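Local structure of protein tudor (Drosophila melanogaster, 3NTK) at residues C54-Q68 and H81-R95. The protein binds the Piwi protein Aubergine in a methylarginine-dependent way, here through its last extended Tudor domain, and is required for germ cell formation. Numbering follows the deposited sequence.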
ATOM      1  N   CYS A  54       9.767 -11.777  -2.120  1.00 27.36           N
ATOM      2  CA  CYS A  54       9.446 -13.071  -1.542  1.00 25.98           C
ATOM      3  C   CYS A  54       8.054 -13.037  -0.930  1.00 24.84           C
ATOM      4  O   CYS A  54       7.264 -12.130  -1.188  1.00 23.10           O
ATOM      5  CB  CYS A  54      10.466 -13.418  -0.454  1.00 28.03           C
ATOM      6  SG  CYS A  54      10.443 -12.263   0.960  1.00 32.32           S
ATOM      7  N   VAL A  55       7.765 -14.058  -0.137  1.00 24.01           N
ATOM      8  CA  VAL A  55       6.505 -14.179   0.575  1.00 23.55           C
ATOM      9  C   VAL A  55       6.946 -14.080   2.025  1.00 23.30           C
ATOM     10  O   VAL A  55       7.822 -14.826   2.457  1.00 25.71           O
ATOM     11  CB  VAL A  55       5.840 -15.547   0.317  1.00 24.99           C
ATOM     12  CG1 VAL A  55       4.589 -15.690   1.165  1.00 28.56           C
ATOM     13  CG2 VAL A  55       5.485 -15.677  -1.157  1.00 29.04           C
ATOM     14  N   ALA A  56       6.361 -13.150   2.771  1.00 22.70           N
ATOM     15  CA  ALA A  56       6.737 -12.958   4.160  1.00 21.71           C
ATOM     16  C   ALA A  56       5.516 -12.884   5.065  1.00 22.64           C
ATOM     17  O   ALA A  56       4.441 -12.452   4.652  1.00 21.51           O
ATOM     18  CB  ALA A  56       7.575 -11.687   4.298  1.00 23.30           C
ATOM     19  N   GLN A  57       5.687 -13.305   6.311  1.00 23.94           N
ATOM     20  CA  GLN A  57       4.581 -13.287   7.249  1.00 24.88           C
ATOM     21  C   GLN A  57       4.547 -11.992   8.052  1.00 24.16           C
ATOM     22  O   GLN A  57       5.561 -11.548   8.579  1.00 25.16           O
ATOM     23  CB  GLN A  57       4.683 -14.483   8.199  1.00 25.64           C
ATOM     24  CG  GLN A  57       3.531 -14.582   9.175  1.00 28.19           C
ATOM     25  CD  GLN A  57       3.631 -15.810  10.058  1.00 30.81           C
ATOM     26  OE1 GLN A  57       4.627 -16.009  10.755  1.00 30.48           O
ATOM     27  NE2 GLN A  57       2.600 -16.643  10.026  1.00 30.59           N
ATOM     28  N   PHE A  58       3.369 -11.387   8.117  1.00 25.69           N
ATOM     29  CA  PHE A  58       3.160 -10.159   8.879  1.00 27.91           C
ATOM     30  C   PHE A  58       2.847 -10.641  10.296  1.00 29.63           C
ATOM     31  O   PHE A  58       1.782 -11.198  10.540  1.00 29.14           O
ATOM     32  CB  PHE A  58       1.972  -9.390   8.291  1.00 27.28           C
ATOM     33  CG  PHE A  58       1.678  -8.082   8.977  1.00 27.66           C
ATOM     34  CD1 PHE A  58       2.686  -7.358   9.604  1.00 30.56           C
ATOM     35  CD2 PHE A  58       0.398  -7.545   8.936  1.00 30.60           C
ATOM     36  CE1 PHE A  58       2.421  -6.109  10.181  1.00 32.42           C
ATOM     37  CE2 PHE A  58       0.119  -6.296   9.509  1.00 30.21           C
ATOM     38  CZ  PHE A  58       1.133  -5.581  10.130  1.00 31.40           C
ATOM     39  N   PRO A  59       3.781 -10.439  11.239  1.00 32.02           N
ATOM     40  CA  PRO A  59       3.643 -10.849  12.644  1.00 34.83           C
ATOM     41  C   PRO A  59       2.341 -10.453  13.330  1.00 37.99           C
ATOM     42  O   PRO A  59       1.813 -11.195  14.155  1.00 38.71           O
ATOM     43  CB  PRO A  59       4.853 -10.203  13.311  1.00 33.60           C
ATOM     44  CG  PRO A  59       5.872 -10.197  12.214  1.00 33.01           C
ATOM     45  CD  PRO A  59       5.053  -9.725  11.038  1.00 32.86           C
ATOM     46  N   GLU A  60       1.834  -9.276  12.989  1.00 40.76           N
ATOM     47  CA  GLU A  60       0.609  -8.762  13.587  1.00 44.56           C
ATOM     48  C   GLU A  60      -0.637  -9.504  13.116  1.00 45.03           C
ATOM     49  O   GLU A  60      -1.626  -9.614  13.845  1.00 46.45           O
ATOM     50  CB  GLU A  60       0.476  -7.276  13.254  1.00 45.73           C
ATOM     51  CG  GLU A  60      -0.665  -6.569  13.947  1.00 49.96           C
ATOM     52  CD  GLU A  60      -0.825  -5.144  13.458  1.00 51.75           C
ATOM     53  OE1 GLU A  60       0.152  -4.372  13.549  1.00 53.61           O
ATOM     54  OE2 GLU A  60      -1.927  -4.802  12.979  1.00 54.23           O
ATOM     55  N   ASP A  61      -0.574 -10.026  11.897  1.00 44.54           N
ATOM     56  CA  ASP A  61      -1.698 -10.729  11.289  1.00 44.27           C
ATOM     57  C   ASP A  61      -1.427 -12.227  11.162  1.00 42.75           C
ATOM     58  O   ASP A  61      -2.354 -13.035  11.098  1.00 42.29           O
ATOM     59  CB  ASP A  61      -1.944 -10.125   9.899  1.00 47.86           C
ATOM     60  CG  ASP A  61      -3.409 -10.072   9.531  1.00 51.38           C
ATOM     61  OD1 ASP A  61      -4.233  -9.723  10.405  1.00 53.52           O
ATOM     62  OD2 ASP A  61      -3.735 -10.357   8.359  1.00 52.20           O
ATOM     63  N   GLU A  62      -0.147 -12.585  11.131  1.00 40.79           N
ATOM     64  CA  GLU A  62       0.289 -13.969  10.974  1.00 40.43           C
ATOM     65  C   GLU A  62      -0.090 -14.506   9.595  1.00 37.91           C
ATOM     66  O   GLU A  62      -0.106 -15.711   9.368  1.00 37.84           O
ATOM     67  CB  GLU A  62      -0.303 -14.864  12.069  1.00 43.48           C
ATOM     68  CG  GLU A  62       0.225 -14.558  13.460  1.00 46.64           C
ATOM     69  CD  GLU A  62      -0.034 -15.683  14.447  1.00 50.08           C
ATOM     70  OE1 GLU A  62      -1.209 -16.074  14.617  1.00 50.92           O
ATOM     71  OE2 GLU A  62       0.943 -16.174  15.053  1.00 51.96           O
ATOM     72  N   VAL A  63      -0.387 -13.595   8.674  1.00 34.45           N
ATOM     73  CA  VAL A  63      -0.757 -13.960   7.309  1.00 31.76           C
ATOM     74  C   VAL A  63       0.448 -13.746   6.388  1.00 28.22           C
ATOM     75  O   VAL A  63       1.252 -12.855   6.631  1.00 27.47           O
ATOM     76  CB  VAL A  63      -1.922 -13.076   6.805  1.00 33.34           C
ATOM     77  CG1 VAL A  63      -2.245 -13.408   5.355  1.00 33.18           C
ATOM     78  CG2 VAL A  63      -3.147 -13.277   7.687  1.00 35.18           C
ATOM     79  N   PHE A  64       0.585 -14.566   5.348  1.00 25.41           N
ATOM     80  CA  PHE A  64       1.697 -14.399   4.410  1.00 26.16           C
ATOM     81  C   PHE A  64       1.287 -13.503   3.236  1.00 25.39           C
ATOM     82  O   PHE A  64       0.208 -13.672   2.660  1.00 24.88           O
ATOM     83  CB  PHE A  64       2.183 -15.753   3.879  1.00 26.72           C
ATOM     84  CG  PHE A  64       3.032 -16.517   4.857  1.00 27.63           C
ATOM     85  CD1 PHE A  64       2.451 -17.383   5.775  1.00 29.48           C
ATOM     86  CD2 PHE A  64       4.412 -16.340   4.885  1.00 28.10           C
ATOM     87  CE1 PHE A  64       3.229 -18.064   6.709  1.00 28.65           C
ATOM     88  CE2 PHE A  64       5.200 -17.016   5.816  1.00 28.78           C
ATOM     89  CZ  PHE A  64       4.603 -17.880   6.730  1.00 28.97           C
ATOM     90  N   TYR A  65       2.159 -12.558   2.889  1.00 24.50           N
ATOM     91  CA  TYR A  65       1.916 -11.611   1.794  1.00 22.15           C
ATOM     92  C   TYR A  65       3.157 -11.472   0.908  1.00 21.81           C
ATOM     93  O   TYR A  65       4.271 -11.834   1.314  1.00 21.22           O
ATOM     94  CB  TYR A  65       1.636 -10.208   2.343  1.00 24.40           C
ATOM     95  CG  TYR A  65       0.471 -10.069   3.289  1.00 26.70           C
ATOM     96  CD1 TYR A  65      -0.842 -10.092   2.819  1.00 30.84           C
ATOM     97  CD2 TYR A  65       0.681  -9.873   4.651  1.00 31.24           C
ATOM     98  CE1 TYR A  65      -1.923  -9.914   3.689  1.00 34.02           C
ATOM     99  CE2 TYR A  65      -0.391  -9.696   5.529  1.00 34.82           C
ATOM    100  CZ  TYR A  65      -1.685  -9.716   5.041  1.00 33.76           C
ATOM    101  OH  TYR A  65      -2.740  -9.529   5.907  1.00 36.78           O
ATOM    102  N   ARG A  66       2.970 -10.920  -0.291  1.00 21.47           N
ATOM    103  CA  ARG A  66       4.109 -10.682  -1.176  1.00 21.21           C
ATOM    104  C   ARG A  66       4.875  -9.560  -0.489  1.00 20.59           C
ATOM    105  O   ARG A  66       4.275  -8.605   0.023  1.00 22.44           O
ATOM    106  CB  ARG A  66       3.658 -10.228  -2.575  1.00 21.66           C
ATOM    107  CG  ARG A  66       2.897 -11.290  -3.374  1.00 21.15           C
ATOM    108  CD  ARG A  66       2.947 -11.004  -4.875  1.00 21.41           C
ATOM    109  NE  ARG A  66       2.257  -9.764  -5.222  1.00 19.98           N
ATOM    110  CZ  ARG A  66       2.265  -9.215  -6.433  1.00 24.58           C
ATOM    111  NH1 ARG A  66       2.930  -9.792  -7.427  1.00 21.29           N
ATOM    112  NH2 ARG A  66       1.602  -8.084  -6.653  1.00 24.35           N
ATOM    113  N   ALA A  67       6.198  -9.656  -0.481  1.00 21.12           N
ATOM    114  CA  ALA A  67       6.993  -8.651   0.193  1.00 21.53           C
ATOM    115  C   ALA A  67       8.346  -8.393  -0.457  1.00 22.46           C
ATOM    116  O   ALA A  67       8.914  -9.263  -1.124  1.00 22.90           O
ATOM    117  CB  ALA A  67       7.196  -9.066   1.649  1.00 24.24           C
ATOM    118  N   GLN A  68       8.845  -7.180  -0.266  1.00 21.26           N
ATOM    119  CA  GLN A  68      10.151  -6.808  -0.777  1.00 23.96           C
ATOM    120  C   GLN A  68      11.007  -6.448   0.426  1.00 22.97           C
ATOM    121  O   GLN A  68      10.607  -5.644   1.272  1.00 24.08           O
ATOM    122  CB  GLN A  68      10.071  -5.608  -1.729  1.00 25.08           C
ATOM    123  CG  GLN A  68      11.449  -5.164  -2.205  1.00 28.74           C
ATOM    124  CD  GLN A  68      11.402  -4.065  -3.247  1.00 33.28           C
ATOM    125  OE1 GLN A  68      10.742  -3.045  -3.059  1.00 37.92           O
ATOM    126  NE2 GLN A  68      12.115  -4.264  -4.350  1.00 36.69           N
ATOM    127  N   HIS A  81       8.524  -4.644   3.039  1.00 24.07           N
ATOM    128  CA  HIS A  81       7.436  -3.794   2.598  1.00 23.20           C
ATOM    129  C   HIS A  81       6.451  -4.702   1.882  1.00 22.74           C
ATOM    130  O   HIS A  81       6.808  -5.363   0.902  1.00 21.23           O
ATOM    131  CB  HIS A  81       7.940  -2.726   1.629  1.00 25.83           C
ATOM    132  CG  HIS A  81       6.866  -1.804   1.146  1.00 24.82           C
ATOM    133  ND1 HIS A  81       6.256  -1.947  -0.080  1.00 27.09           N
ATOM    134  CD2 HIS A  81       6.263  -0.751   1.747  1.00 24.35           C
ATOM    135  CE1 HIS A  81       5.325  -1.020  -0.216  1.00 25.57           C
ATOM    136  NE2 HIS A  81       5.308  -0.281   0.879  1.00 28.36           N
ATOM    137  N   PHE A  82       5.219  -4.760   2.381  1.00 22.22           N
ATOM    138  CA  PHE A  82       4.196  -5.593   1.760  1.00 22.22           C
ATOM    139  C   PHE A  82       3.635  -4.806   0.583  1.00 22.66           C
ATOM    140  O   PHE A  82       2.790  -3.923   0.736  1.00 23.30           O
ATOM    141  CB  PHE A  82       3.132  -5.941   2.797  1.00 23.78           C
ATOM    142  CG  PHE A  82       3.660  -6.802   3.912  1.00 25.31           C
ATOM    143  CD1 PHE A  82       4.064  -8.110   3.660  1.00 25.97           C
ATOM    144  CD2 PHE A  82       3.786  -6.300   5.203  1.00 23.81           C
ATOM    145  CE1 PHE A  82       4.588  -8.910   4.685  1.00 24.41           C
ATOM    146  CE2 PHE A  82       4.307  -7.089   6.229  1.00 25.45           C
ATOM    147  CZ  PHE A  82       4.708  -8.397   5.967  1.00 24.43           C
ATOM    148  N   ILE A  83       4.130  -5.137  -0.603  1.00 21.68           N
ATOM    149  CA  ILE A  83       3.764  -4.418  -1.816  1.00 21.05           C
ATOM    150  C   ILE A  83       2.287  -4.298  -2.161  1.00 20.71           C
ATOM    151  O   ILE A  83       1.887  -3.354  -2.843  1.00 21.08           O
ATOM    152  CB  ILE A  83       4.500  -4.996  -3.037  1.00 20.63           C
ATOM    153  CG1 ILE A  83       4.056  -6.437  -3.295  1.00 18.56           C
ATOM    154  CG2 ILE A  83       6.010  -4.925  -2.803  1.00 20.65           C
ATOM    155  CD1 ILE A  83       4.583  -6.992  -4.613  1.00 21.42           C
ATOM    156  N   ASP A  84       1.467  -5.233  -1.706  1.00 20.05           N
ATOM    157  CA  ASP A  84       0.054  -5.150  -2.040  1.00 21.27           C
ATOM    158  C   ASP A  84      -0.767  -4.429  -0.978  1.00 22.48           C
ATOM    159  O   ASP A  84      -1.947  -4.159  -1.186  1.00 23.42           O
ATOM    160  CB  ASP A  84      -0.512  -6.548  -2.293  1.00 21.47           C
ATOM    161  CG  ASP A  84       0.215  -7.266  -3.422  1.00 21.74           C
ATOM    162  OD1 ASP A  84       0.497  -6.606  -4.449  1.00 22.56           O
ATOM    163  OD2 ASP A  84       0.503  -8.477  -3.286  1.00 20.50           O
ATOM    164  N   PHE A  85      -0.137  -4.091   0.142  1.00 24.03           N
ATOM    165  CA  PHE A  85      -0.851  -3.416   1.224  1.00 25.65           C
ATOM    166  C   PHE A  85      -0.195  -2.142   1.743  1.00 26.73           C
ATOM    167  O   PHE A  85      -0.719  -1.483   2.644  1.00 28.23           O
ATOM    168  CB  PHE A  85      -1.104  -4.406   2.363  1.00 27.23           C
ATOM    169  CG  PHE A  85      -1.992  -5.549   1.964  1.00 29.29           C
ATOM    170  CD1 PHE A  85      -1.475  -6.641   1.272  1.00 28.27           C
ATOM    171  CD2 PHE A  85      -3.360  -5.498   2.211  1.00 28.78           C
ATOM    172  CE1 PHE A  85      -2.309  -7.664   0.827  1.00 29.77           C
ATOM    173  CE2 PHE A  85      -4.201  -6.513   1.770  1.00 30.54           C
ATOM    174  CZ  PHE A  85      -3.674  -7.600   1.075  1.00 30.43           C
ATOM    175  N   GLY A  86       0.956  -1.803   1.176  1.00 27.59           N
ATOM    176  CA  GLY A  86       1.646  -0.579   1.544  1.00 27.87           C
ATOM    177  C   GLY A  86       2.243  -0.390   2.927  1.00 29.27           C
ATOM    178  O   GLY A  86       2.690   0.715   3.240  1.00 30.27           O
ATOM    179  N   ASN A  87       2.271  -1.442   3.738  1.00 29.12           N
ATOM    180  CA  ASN A  87       2.819  -1.344   5.090  1.00 28.99           C
ATOM    181  C   ASN A  87       4.168  -2.046   5.248  1.00 29.62           C
ATOM    182  O   ASN A  87       4.475  -2.988   4.518  1.00 27.05           O
ATOM    183  CB  ASN A  87       1.821  -1.890   6.113  1.00 30.16           C
ATOM    184  CG  ASN A  87       1.620  -3.388   5.988  1.00 31.68           C
ATOM    185  OD1 ASN A  87       1.328  -3.899   4.907  1.00 35.57           O
ATOM    186  ND2 ASN A  87       1.775  -4.101   7.098  1.00 28.75           N
ATOM    187  N   ASN A  88       4.967  -1.582   6.206  1.00 29.10           N
ATOM    188  CA  ASN A  88       6.266  -2.184   6.477  1.00 30.21           C
ATOM    189  C   ASN A  88       6.250  -2.855   7.842  1.00 31.65           C
ATOM    190  O   ASN A  88       5.531  -2.430   8.748  1.00 32.42           O
ATOM    191  CB  ASN A  88       7.367  -1.121   6.452  1.00 31.50           C
ATOM    192  CG  ASN A  88       7.629  -0.592   5.060  1.00 32.97           C
ATOM    193  OD1 ASN A  88       6.704  -0.230   4.344  1.00 36.49           O
ATOM    194  ND2 ASN A  88       8.895  -0.541   4.674  1.00 35.44           N
ATOM    195  N   ALA A  89       7.049  -3.903   7.988  1.00 30.47           N
ATOM    196  CA  ALA A  89       7.119  -4.623   9.249  1.00 30.39           C
ATOM    197  C   ALA A  89       8.378  -5.467   9.293  1.00 30.65           C
ATOM    198  O   ALA A  89       8.941  -5.816   8.256  1.00 29.91           O
ATOM    199  CB  ALA A  89       5.897  -5.510   9.406  1.00 29.28           C
ATOM    200  N   VAL A  90       8.824  -5.776  10.504  1.00 30.35           N
ATOM    201  CA  VAL A  90      10.008  -6.599  10.698  1.00 30.32           C
ATOM    202  C   VAL A  90       9.495  -8.018  10.880  1.00 30.10           C
ATOM    203  O   VAL A  90       8.565  -8.246  11.652  1.00 29.66           O
ATOM    204  CB  VAL A  90      10.781  -6.182  11.968  1.00 32.21           C
ATOM    205  CG1 VAL A  90      11.961  -7.120  12.189  1.00 31.65           C
ATOM    206  CG2 VAL A  90      11.261  -4.742  11.837  1.00 32.37           C
ATOM    207  N   THR A  91      10.085  -8.964  10.159  1.00 28.86           N
ATOM    208  CA  THR A  91       9.660 -10.356  10.250  1.00 30.72           C
ATOM    209  C   THR A  91      10.841 -11.311  10.129  1.00 29.16           C
ATOM    210  O   THR A  91      11.936 -10.908   9.754  1.00 28.76           O
ATOM    211  CB  THR A  91       8.625 -10.690   9.150  1.00 32.53           C
ATOM    212  OG1 THR A  91       8.180 -12.044   9.303  1.00 33.41           O
ATOM    213  CG2 THR A  91       9.237 -10.516   7.766  1.00 32.75           C
ATOM    214  N   GLN A  92      10.614 -12.576  10.465  1.00 30.27           N
ATOM    215  CA  GLN A  92      11.655 -13.596  10.390  1.00 30.87           C
ATOM    216  C   GLN A  92      11.209 -14.756   9.512  1.00 29.06           C
ATOM    217  O   GLN A  92      11.985 -15.671   9.247  1.00 31.41           O
ATOM    218  CB  GLN A  92      11.971 -14.152  11.783  1.00 33.64           C
ATOM    219  CG  GLN A  92      12.559 -13.155  12.758  1.00 38.80           C
ATOM    220  CD  GLN A  92      12.920 -13.802  14.083  1.00 40.66           C
ATOM    221  OE1 GLN A  92      12.064 -14.373  14.757  1.00 41.99           O
ATOM    222  NE2 GLN A  92      14.192 -13.719  14.457  1.00 42.30           N
ATOM    223  N   GLN A  93       9.960 -14.719   9.062  1.00 27.03           N
ATOM    224  CA  GLN A  93       9.423 -15.803   8.250  1.00 26.28           C
ATOM    225  C   GLN A  93       9.320 -15.446   6.773  1.00 25.34           C
ATOM    226  O   GLN A  93       8.517 -14.594   6.386  1.00 25.54           O
ATOM    227  CB  GLN A  93       8.046 -16.210   8.786  1.00 28.12           C
ATOM    228  CG  GLN A  93       8.043 -16.580  10.271  1.00 31.66           C
ATOM    229  CD  GLN A  93       9.063 -17.661  10.612  1.00 35.53           C
ATOM    230  OE1 GLN A  93       9.267 -18.602   9.845  1.00 35.48           O
ATOM    231  NE2 GLN A  93       9.698 -17.536  11.777  1.00 37.46           N
ATOM    232  N   PHE A  94      10.132 -16.107   5.954  1.00 24.19           N
ATOM    233  CA  PHE A  94      10.136 -15.851   4.520  1.00 24.51           C
ATOM    234  C   PHE A  94      10.027 -17.139   3.729  1.00 24.40           C
ATOM    235  O   PHE A  94      10.666 -18.149   4.060  1.00 23.39           O
ATOM    236  CB  PHE A  94      11.426 -15.147   4.092  1.00 25.62           C
ATOM    237  CG  PHE A  94      11.826 -14.017   4.988  1.00 26.35           C
ATOM    238  CD1 PHE A  94      12.619 -14.247   6.106  1.00 29.23           C
ATOM    239  CD2 PHE A  94      11.401 -12.724   4.724  1.00 28.75           C
ATOM    240  CE1 PHE A  94      12.983 -13.202   6.952  1.00 28.27           C
ATOM    241  CE2 PHE A  94      11.759 -11.669   5.564  1.00 30.26           C
ATOM    242  CZ  PHE A  94      12.553 -11.912   6.680  1.00 30.61           C
ATOM    243  N   ARG A  95       9.218 -17.100   2.676  1.00 19.83           N
ATOM    244  CA  ARG A  95       9.065 -18.252   1.813  1.00 20.88           C
ATOM    245  C   ARG A  95       9.259 -17.783   0.382  1.00 20.78           C
ATOM    246  O   ARG A  95       9.113 -16.597   0.080  1.00 22.19           O
ATOM    247  CB  ARG A  95       7.694 -18.890   2.019  1.00 21.23           C
ATOM    248  CG  ARG A  95       7.522 -19.359   3.466  1.00 20.79           C
ATOM    249  CD  ARG A  95       6.253 -20.130   3.696  1.00 22.41           C
ATOM    250  NE  ARG A  95       6.142 -20.504   5.104  1.00 24.05           N
ATOM    251  CZ  ARG A  95       5.100 -21.129   5.636  1.00 24.06           C
ATOM    252  NH1 ARG A  95       4.065 -21.464   4.876  1.00 22.38           N
ATOM    253  NH2 ARG A  95       5.083 -21.397   6.937  1.00 25.74           N
TER
HETATM  254  O   HOH W   1       1.749  -7.472  -0.049  1.00 20.51           O
HETATM  255  O   HOH W   2       0.285  -9.859  -1.018  1.00 21.58           O
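R66 and D84 form a two-pronged salt bridge: R66 NE donates to D84 OD2 (2.9 Å, nearly straight at 170°) and NH2 to OD1, each oxygen using its syn lone pair close to the guanidinium plane. The chi3 bend (-65°) turns the guanidinium onto the carboxylate, and I83 CD1 lies over one guanidinium face. NH1 also donates to L101 O and P104 O, and NH2 to A105 O, while D84 OD1 accepts from Y107 N. Two waters add links, one from D84 N to R66 O, the other from R66 N to D84 OD2, which already takes the NE bond. A leucine at R66 would probably strand the buried D84 carboxylate without its countercharge and let the 84-86 turn shift. That turn carries part of the aromatic cluster of this SH3-like Tudor barrel: F58, Y65, F82 and F85, with N87 ND2 3.4 Å from F58 CZ over the ring face, consistent with the methylarginine cage of extended Tudor domains. Y65 points its edge at the F82 face, and its OH bonds D61 OD2. At the barrel's closure V55 and R95 exchange backbone bonds, and Q57 N donates to Q93 O. With chi1 at -177°, T91 holds OG1 beside its carbonyl carbon, donating to Q57 O at 2.8 Å and accepting from Q93 N in an ST turn. F64 CZ lies over one face of the R95 guanidinium, 3.4 Å from R95 NE, and R95 NH1 bonds E39 O.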